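Long-range contacts in beta-carbonic anhydrase (Methanothermobacter thermautotrophicus, PDB 1G5C), which catalyses the reversible hydration of carbon dioxide to bicarbonate and a proton, as a zinc-dependent carbonic anhydrase of the beta class: residues A[58-63]-A[82-87]; A[134-139]-A[149-154]; A[27-32]-A[50-55]. All blocks are in the same frame, centred on the assembly; numbering follows the deposited sequence.

How the contacts relate
All three contacts meet on one mixed sheet. Its strands run in the order 53-57, 27-32, 81-87, 150-156 and 163-165, with the first four parallel. Along the chain contact 3 closes first, then contact 1, then contact 2. Contact 3 pairs two adjacent strands. Contact 1 sets a loop against the next strand, and contact 2 sets helix 128-141 against the one after. Centres lie about 9 Å apart for contacts 1 and 2, about 10 Å for 1 and 3, and about 13 Å for 2 and 3. Contact 3 supplies Cys32 and contact 1 supplies His87 to the zinc site, so these two ligands lie at the ends of neighbouring strands. Both contacts touch the second subunit.

Contact 1: A[58-63]-A[82-87]; sequences AGNIVD and IIIVGH. With ZN (zinc ion), chain G.
Asn60 lays its amide against the backbone of strand 82-87 at Gly86. OD1 and ND2 both lie 3.6 Å from Gly86 CA, so the amide straddles this carbon. Gly86 has no side chain, and the amide comes close to the main chain. ND2 also touches the branch methyl CG2 of Ile84, at 4.0 Å. The torsion of Asn60 (chi1 53°) places CG between its own backbone N and carbonyl carbon, which brings the amide up to the strand at Gly86.

No direct hydrogen bond joins the two segments. A water bridges them instead. It donates to Asn60 OD1 at 2.8 Å and accepts from His87 N at 3.1 Å.

Ile84 makes the apolar contact with the other end of its side chain. Its CD1 meets Val62 CG2 at 3.7 Å, and the two side chains lie nearly perpendicular. Leu139 of helix 128-141 also packs on Ile84.

His87 ends the strand segment and binds zinc through NE2 at 2.1 Å. Cys32 and Cys90 bind the same ion, and a water lies 2.0 Å from it. The metal-bound water sits at the edge of the imidazole, in its plane. The bridging water thus ties the Asn60 loop to the backbone of a zinc ligand, while apolar packing holds the loop further back along the strand.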
ATOM      1  N   ALA A  58      -8.288  -3.155   1.204  1.00 15.97           N
ATOM      2  CA  ALA A  58      -9.730  -3.038   1.392  1.00 16.71           C
ATOM      3  C   ALA A  58     -10.136  -3.086   2.869  1.00 17.29           C
ATOM      4  O   ALA A  58     -10.016  -4.130   3.513  1.00 15.73           O
ATOM      5  CB  ALA A  58     -10.455  -4.148   0.606  1.00 18.65           C
ATOM      6  N   GLY A  59     -10.602  -1.955   3.402  1.00 16.40           N
ATOM      7  CA  GLY A  59     -11.038  -1.904   4.793  1.00 12.62           C
ATOM      8  C   GLY A  59      -9.969  -1.661   5.835  1.00 15.25           C
ATOM      9  O   GLY A  59     -10.252  -1.764   7.031  1.00 12.54           O
ATOM     10  N   ASN A  60      -8.755  -1.307   5.399  1.00 12.60           N
ATOM     11  CA  ASN A  60      -7.626  -1.084   6.303  1.00 13.92           C
ATOM     12  C   ASN A  60      -7.547  -2.152   7.386  1.00 17.00           C
ATOM     13  O   ASN A  60      -7.479  -1.870   8.590  1.00 18.17           O
ATOM     14  CB  ASN A  60      -7.644   0.326   6.925  1.00  9.59           C
ATOM     15  CG  ASN A  60      -8.963   0.668   7.600  1.00 10.76           C
ATOM     16  OD1 ASN A  60      -9.891   1.146   6.959  1.00 15.43           O
ATOM     17  ND2 ASN A  60      -9.043   0.435   8.893  1.00 11.94           N
ATOM     18  N   ILE A  61      -7.562  -3.395   6.931  1.00 17.58           N
ATOM     19  CA  ILE A  61      -7.469  -4.552   7.812  1.00 19.17           C
ATOM     20  C   ILE A  61      -6.000  -4.963   7.907  1.00 17.98           C
ATOM     21  O   ILE A  61      -5.320  -5.101   6.891  1.00 18.75           O
ATOM     22  CB  ILE A  61      -8.276  -5.711   7.241  1.00 21.36           C
ATOM     23  CG1 ILE A  61      -9.752  -5.333   7.216  1.00 22.97           C
ATOM     24  CG2 ILE A  61      -8.033  -6.991   8.069  1.00 23.79           C
ATOM     25  CD1 ILE A  61     -10.615  -6.354   6.497  1.00 25.53           C
ATOM     26  N   VAL A  62      -5.508  -5.142   9.122  1.00 19.56           N
ATOM     27  CA  VAL A  62      -4.119  -5.519   9.330  1.00 19.42           C
ATOM     28  C   VAL A  62      -3.925  -7.022   9.157  1.00 24.04           C
ATOM     29  O   VAL A  62      -4.295  -7.811  10.030  1.00 24.28           O
ATOM     30  CB  VAL A  62      -3.649  -5.104  10.742  1.00 20.43           C
ATOM     31  CG1 VAL A  62      -2.206  -5.546  10.963  1.00 21.77           C
ATOM     32  CG2 VAL A  62      -3.775  -3.598  10.909  1.00 17.37           C
ATOM     33  N   ASP A  63      -3.380  -7.418   8.013  1.00 23.83           N
ATOM     34  CA  ASP A  63      -3.119  -8.827   7.737  1.00 24.86           C
ATOM     35  C   ASP A  63      -1.601  -8.980   7.605  1.00 24.63           C
ATOM     36  O   ASP A  63      -0.853  -8.032   7.872  1.00 20.64           O
ATOM     37  CB  ASP A  63      -3.837  -9.272   6.447  1.00 25.83           C
ATOM     38  CG  ASP A  63      -3.420  -8.460   5.226  1.00 31.31           C
ATOM     39  OD1 ASP A  63      -3.912  -8.745   4.106  1.00 30.84           O
ATOM     40  OD2 ASP A  63      -2.595  -7.536   5.381  1.00 33.29           O
ATOM     41  N   ILE A  82       3.185   4.555  13.736  1.00 18.46           N
ATOM     42  CA  ILE A  82       2.227   4.030  12.772  1.00 17.08           C
ATOM     43  C   ILE A  82       0.833   4.492  13.177  1.00 18.19           C
ATOM     44  O   ILE A  82       0.485   4.452  14.365  1.00 18.15           O
ATOM     45  CB  ILE A  82       2.227   2.479  12.766  1.00 17.90           C
ATOM     46  CG1 ILE A  82       3.612   1.954  12.397  1.00 18.59           C
ATOM     47  CG2 ILE A  82       1.163   1.964  11.789  1.00 13.82           C
ATOM     48  CD1 ILE A  82       3.749   0.448  12.539  1.00 20.85           C
ATOM     49  N   ILE A  83       0.042   4.921  12.198  1.00 14.36           N
ATOM     50  CA  ILE A  83      -1.323   5.375  12.454  1.00 13.30           C
ATOM     51  C   ILE A  83      -2.294   4.659  11.528  1.00 13.47           C
ATOM     52  O   ILE A  83      -2.218   4.801  10.293  1.00 12.26           O
ATOM     53  CB  ILE A  83      -1.504   6.910  12.201  1.00 12.43           C
ATOM     54  CG1 ILE A  83      -0.526   7.716  13.047  1.00 15.80           C
ATOM     55  CG2 ILE A  83      -2.930   7.327  12.555  1.00 13.73           C
ATOM     56  CD1 ILE A  83      -0.547   9.237  12.749  1.00 18.80           C
ATOM     57  N   ILE A  84      -3.189   3.866  12.103  1.00 10.90           N
ATOM     58  CA  ILE A  84      -4.185   3.206  11.281  1.00 10.85           C
ATOM     59  C   ILE A  84      -5.319   4.216  11.223  1.00 14.75           C
ATOM     60  O   ILE A  84      -5.680   4.803  12.261  1.00 15.23           O
ATOM     61  CB  ILE A  84      -4.706   1.902  11.925  1.00 14.81           C
ATOM     62  CG1 ILE A  84      -3.563   0.882  12.047  1.00 14.50           C
ATOM     63  CG2 ILE A  84      -5.877   1.350  11.092  1.00 11.00           C
ATOM     64  CD1 ILE A  84      -3.929  -0.409  12.823  1.00 13.82           C
ATOM     65  N   VAL A  85      -5.847   4.464  10.023  1.00 10.18           N
ATOM     66  CA  VAL A  85      -6.961   5.392   9.868  1.00  9.57           C
ATOM     67  C   VAL A  85      -8.137   4.709   9.159  1.00 14.31           C
ATOM     68  O   VAL A  85      -8.096   4.429   7.946  1.00 12.70           O
ATOM     69  CB  VAL A  85      -6.563   6.664   9.062  1.00 13.45           C
ATOM     70  CG1 VAL A  85      -7.756   7.629   8.986  1.00 10.96           C
ATOM     71  CG2 VAL A  85      -5.377   7.358   9.718  1.00  9.68           C
ATOM     72  N   GLY A  86      -9.174   4.385   9.930  1.00 11.13           N
ATOM     73  CA  GLY A  86     -10.352   3.804   9.315  1.00 10.69           C
ATOM     74  C   GLY A  86     -11.230   4.975   8.918  1.00 12.82           C
ATOM     75  O   GLY A  86     -10.865   6.130   9.165  1.00 13.23           O
ATOM     76  N   HIS A  87     -12.383   4.715   8.311  1.00 11.93           N
ATOM     77  CA  HIS A  87     -13.249   5.823   7.932  1.00 14.78           C
ATOM     78  C   HIS A  87     -14.701   5.394   7.992  1.00 15.31           C
ATOM     79  O   HIS A  87     -15.009   4.214   7.877  1.00 14.28           O
ATOM     80  CB  HIS A  87     -12.921   6.308   6.511  1.00 10.80           C
ATOM     81  CG  HIS A  87     -13.225   5.297   5.453  1.00 13.08           C
ATOM     82  ND1 HIS A  87     -14.440   5.255   4.794  1.00 14.51           N
ATOM     83  CD2 HIS A  87     -12.502   4.263   4.974  1.00 13.01           C
ATOM     84  CE1 HIS A  87     -14.444   4.233   3.961  1.00 12.20           C
ATOM     85  NE2 HIS A  87     -13.283   3.609   4.042  1.00 11.36           N
TER
HETATM   86 ZN    ZN G1001     -13.173   1.645   3.356  1.00 17.03          ZN
HETATM   87  O   HOH W   1     -12.569   1.682   7.695  1.00 14.29           O
HETATM   88  O   HOH W   2     -14.517   1.923   1.861  1.00 15.71           O

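Contact 2: A[134-139]-A[149-154]; sequences EGVKRL and IGVHGL
Helix 134-139 runs almost antiparallel to strand 150-154, at 169° between their directions. Their axes approach to 8.2 Å, and the nearest CA atoms are those of Val136 and Gly153. No hydrogen bond crosses between the segments.

Val136 carries much of the contact, with its two methyls on different partners. CG2 rests on Gly153 CA at 3.8 Å and also nears the carbonyl oxygen of His152. CG1 meets Val151 CG1 at 4.2 Å, and the two valine side chains pass one another head to tail. Gly153 has no side chain, which lets Val136 reach the strand backbone. Tyr167 packs on Val136 as well.

Leu139 lies one turn further along the helix and approaches the same methyl of Val151. With CG anti to the carbonyl carbon (chi1 -76°), Leu139 brings CD1 to 3.9 Å from Val151 CG1. The leucine side chain also packs on Ile82 of strand 81-87. Val151 CG1 is therefore touched by both helix residues.

Here helix 128-141 covers part of one face of the central sheet, over strands 81-87 and 150-156, in the alpha/beta fold of beta-class carbonic anhydrases. Strand 150-156 is parallel to its neighbour 81-87 and antiparallel to 163-165.

The other side of the helix is polar. Arg138 NE donates to Glu134 OE2 at 3.3 Å, nearly straight at 177°. This bond is part of a salt bridge. The oxygen lies in the guanidinium plane and uses its anti lone pair. Lys137 NZ makes a long salt bridge to Glu134 OE1, at 3.7 Å, and completes a network of three residues. Arg138 NH1 also binds the carbonyl oxygen of Val62. On the strand, His152 points away from the helix, and its ND1 is hydrogen-bonded to Asp169 N.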
ATOM      1  N   GLU A 134      -8.815  -3.376  16.543  1.00 18.65           N
ATOM      2  CA  GLU A 134      -8.300  -4.718  16.309  1.00 20.30           C
ATOM      3  C   GLU A 134      -6.958  -4.637  15.560  1.00 20.03           C
ATOM      4  O   GLU A 134      -6.026  -5.392  15.849  1.00 17.81           O
ATOM      5  CB  GLU A 134      -9.314  -5.507  15.478  1.00 24.90           C
ATOM      6  CG  GLU A 134      -8.866  -6.907  15.085  1.00 34.99           C
ATOM      7  CD  GLU A 134      -8.468  -7.751  16.288  1.00 38.25           C
ATOM      8  OE1 GLU A 134      -9.182  -7.704  17.316  1.00 39.79           O
ATOM      9  OE2 GLU A 134      -7.447  -8.467  16.201  1.00 42.73           O
ATOM     10  N   GLY A 135      -6.863  -3.725  14.593  1.00 16.61           N
ATOM     11  CA  GLY A 135      -5.622  -3.582  13.847  1.00 13.27           C
ATOM     12  C   GLY A 135      -4.512  -3.111  14.762  1.00 15.13           C
ATOM     13  O   GLY A 135      -3.368  -3.541  14.650  1.00 14.47           O
ATOM     14  N   VAL A 136      -4.842  -2.212  15.679  1.00 15.28           N
ATOM     15  CA  VAL A 136      -3.836  -1.717  16.614  1.00 17.99           C
ATOM     16  C   VAL A 136      -3.318  -2.895  17.443  1.00 20.37           C
ATOM     17  O   VAL A 136      -2.104  -3.081  17.610  1.00 21.01           O
ATOM     18  CB  VAL A 136      -4.435  -0.635  17.548  1.00 19.09           C
ATOM     19  CG1 VAL A 136      -3.475  -0.343  18.710  1.00 16.17           C
ATOM     20  CG2 VAL A 136      -4.705   0.662  16.733  1.00 16.29           C
ATOM     21  N   LYS A 137      -4.236  -3.710  17.945  1.00 21.73           N
ATOM     22  CA  LYS A 137      -3.829  -4.857  18.742  1.00 24.28           C
ATOM     23  C   LYS A 137      -2.923  -5.810  17.966  1.00 21.39           C
ATOM     24  O   LYS A 137      -1.932  -6.303  18.504  1.00 23.06           O
ATOM     25  CB  LYS A 137      -5.064  -5.584  19.279  1.00 26.41           C
ATOM     26  CG  LYS A 137      -5.320  -5.258  20.759  1.00 37.13           C
ATOM     27  CD  LYS A 137      -6.771  -5.464  21.221  1.00 39.82           C
ATOM     28  CE  LYS A 137      -7.563  -6.358  20.284  1.00 43.31           C
ATOM     29  NZ  LYS A 137      -8.863  -6.762  20.880  1.00 48.17           N
ATOM     30  N   ARG A 138      -3.247  -6.066  16.703  1.00 19.54           N
ATOM     31  CA  ARG A 138      -2.427  -6.951  15.889  1.00 20.56           C
ATOM     32  C   ARG A 138      -1.018  -6.427  15.690  1.00 20.81           C
ATOM     33  O   ARG A 138      -0.053  -7.177  15.793  1.00 22.13           O
ATOM     34  CB  ARG A 138      -3.059  -7.177  14.524  1.00 22.64           C
ATOM     35  CG  ARG A 138      -4.017  -8.340  14.500  1.00 26.64           C
ATOM     36  CD  ARG A 138      -4.611  -8.534  13.138  1.00 31.23           C
ATOM     37  NE  ARG A 138      -6.026  -8.845  13.276  1.00 38.64           N
ATOM     38  CZ  ARG A 138      -6.799  -9.319  12.303  1.00 41.90           C
ATOM     39  NH1 ARG A 138      -6.299  -9.548  11.093  1.00 39.87           N
ATOM     40  NH2 ARG A 138      -8.082  -9.558  12.545  1.00 44.10           N
ATOM     41  N   LEU A 139      -0.896  -5.138  15.400  1.00 19.47           N
ATOM     42  CA  LEU A 139       0.421  -4.555  15.189  1.00 20.39           C
ATOM     43  C   LEU A 139       1.227  -4.596  16.482  1.00 21.76           C
ATOM     44  O   LEU A 139       2.392  -4.984  16.491  1.00 21.02           O
ATOM     45  CB  LEU A 139       0.296  -3.112  14.691  1.00 15.84           C
ATOM     46  CG  LEU A 139      -0.094  -2.945  13.216  1.00 18.82           C
ATOM     47  CD1 LEU A 139      -0.346  -1.486  12.911  1.00 18.66           C
ATOM     48  CD2 LEU A 139       1.028  -3.487  12.333  1.00 17.23           C
ATOM     49  N   ILE A 149       7.815   1.278  18.909  1.00 21.62           N
ATOM     50  CA  ILE A 149       7.048   1.928  17.837  1.00 21.18           C
ATOM     51  C   ILE A 149       5.677   2.402  18.349  1.00 20.60           C
ATOM     52  O   ILE A 149       4.936   1.638  18.961  1.00 17.47           O
ATOM     53  CB  ILE A 149       6.816   0.955  16.637  1.00 19.42           C
ATOM     54  CG1 ILE A 149       8.146   0.331  16.193  1.00 16.08           C
ATOM     55  CG2 ILE A 149       6.181   1.702  15.471  1.00 20.60           C
ATOM     56  CD1 ILE A 149       9.250   1.363  15.857  1.00 18.53           C
ATOM     57  N   GLY A 150       5.336   3.664  18.110  1.00 18.72           N
ATOM     58  CA  GLY A 150       4.035   4.136  18.554  1.00 18.35           C
ATOM     59  C   GLY A 150       2.974   3.717  17.552  1.00 20.11           C
ATOM     60  O   GLY A 150       3.160   3.914  16.348  1.00 23.55           O
ATOM     61  N   VAL A 151       1.872   3.132  18.025  1.00 17.13           N
ATOM     62  CA  VAL A 151       0.798   2.680  17.137  1.00 16.86           C
ATOM     63  C   VAL A 151      -0.521   3.305  17.584  1.00 18.14           C
ATOM     64  O   VAL A 151      -0.997   3.069  18.707  1.00 16.38           O
ATOM     65  CB  VAL A 151       0.695   1.142  17.138  1.00 18.39           C
ATOM     66  CG1 VAL A 151      -0.335   0.683  16.120  1.00 18.25           C
ATOM     67  CG2 VAL A 151       2.049   0.538  16.809  1.00 16.75           C
ATOM     68  N   HIS A 152      -1.090   4.129  16.705  1.00 13.47           N
ATOM     69  CA  HIS A 152      -2.316   4.854  17.000  1.00 13.41           C
ATOM     70  C   HIS A 152      -3.458   4.418  16.099  1.00 16.37           C
ATOM     71  O   HIS A 152      -3.240   3.943  14.985  1.00 16.58           O
ATOM     72  CB  HIS A 152      -2.070   6.360  16.825  1.00 13.68           C
ATOM     73  CG  HIS A 152      -0.822   6.850  17.508  1.00 20.35           C
ATOM     74  ND1 HIS A 152      -0.710   6.938  18.875  1.00 18.55           N
ATOM     75  CD2 HIS A 152       0.363   7.272  17.001  1.00 17.03           C
ATOM     76  CE1 HIS A 152       0.491   7.401  19.189  1.00 17.29           C
ATOM     77  NE2 HIS A 152       1.159   7.608  18.071  1.00 18.79           N
ATOM     78  N   GLY A 153      -4.681   4.585  16.589  1.00 17.15           N
ATOM     79  CA  GLY A 153      -5.844   4.212  15.813  1.00 16.15           C
ATOM     80  C   GLY A 153      -6.792   5.390  15.756  1.00 18.48           C
ATOM     81  O   GLY A 153      -7.122   5.972  16.791  1.00 15.25           O
ATOM     82  N   LEU A 154      -7.231   5.739  14.548  1.00 16.18           N
ATOM     83  CA  LEU A 154      -8.127   6.866  14.346  1.00 14.52           C
ATOM     84  C   LEU A 154      -9.179   6.465  13.346  1.00 17.23           C
ATOM     85  O   LEU A 154      -9.006   5.501  12.601  1.00 16.38           O
ATOM     86  CB  LEU A 154      -7.373   8.070  13.740  1.00 15.37           C
ATOM     87  CG  LEU A 154      -6.101   8.615  14.391  1.00 14.70           C
ATOM     88  CD1 LEU A 154      -5.534   9.755  13.541  1.00 15.88           C
ATOM     89  CD2 LEU A 154      -6.412   9.099  15.782  1.00 15.59           C
TER

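Contact 3: A[27-32]-A[50-55]; sequences LCIITC and GDAKVI. With ZN (zinc ion), chain G.
Strand 27-32 runs parallel to strand 53-55, with 19° between their directions, in a register that sets Cys28 beside Lys53, Ile29 beside Val54 and Ile30 beside Ile55, and four backbone hydrogen bonds join them: Lys53 N to Leu27 O, Ile29 N to Lys53 O, Ile55 N to Ile29 O (2.8 Å) and Thr31 N to Ile55 O.

Ile55 buries the most surface against the other segment. Its CD1 touches Cys28 SG at 3.7 Å and Ile30 CG1 at 4.2 Å. Cys28 SG stands anti to its own backbone N (chi1 175°), which carries it toward that methyl. Ile30 and Ile55 run alongside each other in the same direction, and Val66 of helix 64-77 packs on both. On the other face, Ile29 CG1 meets Ala52 CB at 4.0 Å. A water accepts from Leu27 N and donates to Asp51 O. Lys53 bends away, and its NZ is hydrogen-bonded to Ser19 OG and forms a salt bridge with Asp17.

Beyond the paired residues, Cys32 SG binds zinc at 2.4 Å, with His87 and Cys90. Helix 40-45 comes between the two strands along the chain, which makes a beta-alpha-beta unit with the metal ligand at the C-terminal end of its first strand.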
ATOM      1  N   LEU A  27       6.761   8.612   9.900  1.00 20.15           N
ATOM      2  CA  LEU A  27       5.377   8.134   9.881  1.00 19.13           C
ATOM      3  C   LEU A  27       4.954   7.072   8.861  1.00 18.25           C
ATOM      4  O   LEU A  27       5.375   7.085   7.695  1.00 13.32           O
ATOM      5  CB  LEU A  27       4.474   9.343   9.625  1.00 26.32           C
ATOM      6  CG  LEU A  27       3.531  10.016  10.605  1.00 33.09           C
ATOM      7  CD1 LEU A  27       3.491  11.522  10.340  1.00 35.22           C
ATOM      8  CD2 LEU A  27       2.151   9.425  10.434  1.00 38.79           C
ATOM      9  N   CYS A  28       4.076   6.176   9.294  1.00 13.69           N
ATOM     10  CA  CYS A  28       3.507   5.183   8.386  1.00 14.42           C
ATOM     11  C   CYS A  28       2.012   5.226   8.644  1.00 15.65           C
ATOM     12  O   CYS A  28       1.568   5.086   9.795  1.00 17.40           O
ATOM     13  CB  CYS A  28       4.010   3.771   8.655  1.00 18.33           C
ATOM     14  SG  CYS A  28       3.143   2.574   7.576  1.00 20.66           S
ATOM     15  N   ILE A  29       1.238   5.440   7.584  1.00 13.22           N
ATOM     16  CA  ILE A  29      -0.215   5.503   7.686  1.00 13.18           C
ATOM     17  C   ILE A  29      -0.798   4.232   7.060  1.00 13.29           C
ATOM     18  O   ILE A  29      -0.395   3.814   5.959  1.00 12.29           O
ATOM     19  CB  ILE A  29      -0.808   6.720   6.899  1.00 13.31           C
ATOM     20  CG1 ILE A  29      -0.148   8.041   7.316  1.00 14.35           C
ATOM     21  CG2 ILE A  29      -2.311   6.787   7.113  1.00 15.19           C
ATOM     22  CD1 ILE A  29      -0.521   8.526   8.704  1.00 11.67           C
ATOM     23  N   ILE A  30      -1.740   3.612   7.757  1.00 12.87           N
ATOM     24  CA  ILE A  30      -2.414   2.430   7.238  1.00 10.58           C
ATOM     25  C   ILE A  30      -3.892   2.828   7.088  1.00 13.41           C
ATOM     26  O   ILE A  30      -4.535   3.238   8.063  1.00 10.50           O
ATOM     27  CB  ILE A  30      -2.286   1.227   8.208  1.00 14.57           C
ATOM     28  CG1 ILE A  30      -0.821   0.786   8.287  1.00 16.31           C
ATOM     29  CG2 ILE A  30      -3.139   0.064   7.717  1.00 15.46           C
ATOM     30  CD1 ILE A  30      -0.508  -0.210   9.396  1.00 17.08           C
ATOM     31  N   THR A  31      -4.423   2.738   5.873  1.00 10.89           N
ATOM     32  CA  THR A  31      -5.812   3.103   5.662  1.00 13.29           C
ATOM     33  C   THR A  31      -6.488   2.283   4.561  1.00 13.60           C
ATOM     34  O   THR A  31      -5.949   1.253   4.111  1.00 13.58           O
ATOM     35  CB  THR A  31      -5.942   4.640   5.406  1.00 16.15           C
ATOM     36  OG1 THR A  31      -7.330   5.025   5.470  1.00 13.89           O
ATOM     37  CG2 THR A  31      -5.322   5.031   4.035  1.00 14.87           C
ATOM     38  N   CYS A  32      -7.670   2.715   4.135  1.00 11.67           N
ATOM     39  CA  CYS A  32      -8.438   1.968   3.146  1.00 11.91           C
ATOM     40  C   CYS A  32      -8.220   2.444   1.712  1.00 10.97           C
ATOM     41  O   CYS A  32      -7.733   3.554   1.483  1.00 10.21           O
ATOM     42  CB  CYS A  32      -9.940   2.030   3.508  1.00 10.98           C
ATOM     43  SG  CYS A  32     -11.028   1.015   2.456  1.00 14.31           S
ATOM     44  N   GLY A  50       6.405  13.150   0.606  1.00 17.03           N
ATOM     45  CA  GLY A  50       7.564  12.833   1.417  1.00 13.12           C
ATOM     46  C   GLY A  50       7.287  12.762   2.914  1.00 15.98           C
ATOM     47  O   GLY A  50       8.176  12.364   3.677  1.00 13.14           O
ATOM     48  N   ASP A  51       6.066  13.110   3.335  1.00 15.74           N
ATOM     49  CA  ASP A  51       5.702  13.129   4.764  1.00 16.15           C
ATOM     50  C   ASP A  51       5.341  11.807   5.447  1.00 17.30           C
ATOM     51  O   ASP A  51       5.374  11.722   6.675  1.00 17.97           O
ATOM     52  CB  ASP A  51       4.546  14.107   5.023  1.00 17.25           C
ATOM     53  CG  ASP A  51       4.952  15.569   4.863  1.00 21.85           C
ATOM     54  OD1 ASP A  51       6.160  15.890   4.920  1.00 21.02           O
ATOM     55  OD2 ASP A  51       4.052  16.410   4.694  1.00 23.46           O
ATOM     56  N   ALA A  52       4.974  10.790   4.680  1.00 16.23           N
ATOM     57  CA  ALA A  52       4.621   9.511   5.293  1.00 15.49           C
ATOM     58  C   ALA A  52       4.608   8.378   4.289  1.00 15.81           C
ATOM     59  O   ALA A  52       4.412   8.606   3.099  1.00 15.05           O
ATOM     60  CB  ALA A  52       3.231   9.617   5.947  1.00 17.57           C
ATOM     61  N   LYS A  53       4.821   7.160   4.781  1.00 14.93           N
ATOM     62  CA  LYS A  53       4.772   5.958   3.958  1.00 15.54           C
ATOM     63  C   LYS A  53       3.302   5.572   4.073  1.00 17.78           C
ATOM     64  O   LYS A  53       2.729   5.646   5.173  1.00 16.09           O
ATOM     65  CB  LYS A  53       5.664   4.859   4.547  1.00 17.41           C
ATOM     66  CG  LYS A  53       7.156   5.014   4.253  1.00 21.72           C
ATOM     67  CD  LYS A  53       7.725   6.275   4.881  1.00 26.22           C
ATOM     68  CE  LYS A  53       9.223   6.361   4.684  1.00 25.57           C
ATOM     69  NZ  LYS A  53       9.759   7.687   5.053  1.00 26.43           N
ATOM     70  N   VAL A  54       2.682   5.158   2.971  1.00 15.20           N
ATOM     71  CA  VAL A  54       1.249   4.860   3.027  1.00 13.28           C
ATOM     72  C   VAL A  54       0.868   3.461   2.547  1.00 13.16           C
ATOM     73  O   VAL A  54       1.180   3.069   1.423  1.00 10.36           O
ATOM     74  CB  VAL A  54       0.444   5.923   2.202  1.00 17.81           C
ATOM     75  CG1 VAL A  54      -1.070   5.703   2.352  1.00  9.91           C
ATOM     76  CG2 VAL A  54       0.797   7.324   2.674  1.00 15.08           C
ATOM     77  N   ILE A  55       0.187   2.715   3.415  1.00 12.03           N
ATOM     78  CA  ILE A  55      -0.275   1.368   3.088  1.00  8.95           C
ATOM     79  C   ILE A  55      -1.793   1.421   2.951  1.00 10.97           C
ATOM     80  O   ILE A  55      -2.472   2.051   3.769  1.00 11.39           O
ATOM     81  CB  ILE A  55       0.107   0.383   4.206  1.00 10.39           C
ATOM     82  CG1 ILE A  55       1.633   0.350   4.347  1.00 10.76           C
ATOM     83  CG2 ILE A  55      -0.446  -1.021   3.900  1.00 10.18           C
ATOM     84  CD1 ILE A  55       2.146  -0.371   5.616  1.00  9.38           C
TER
HETATM   85 ZN    ZN G1001     -13.173   1.645   3.356  1.00 17.03          ZN
HETATM   86  O   HOH W   3       7.552  10.450   7.998  1.00 17.62           O
HETATM   87  O   HOH W   2     -14.517   1.923   1.861  1.00 15.71           O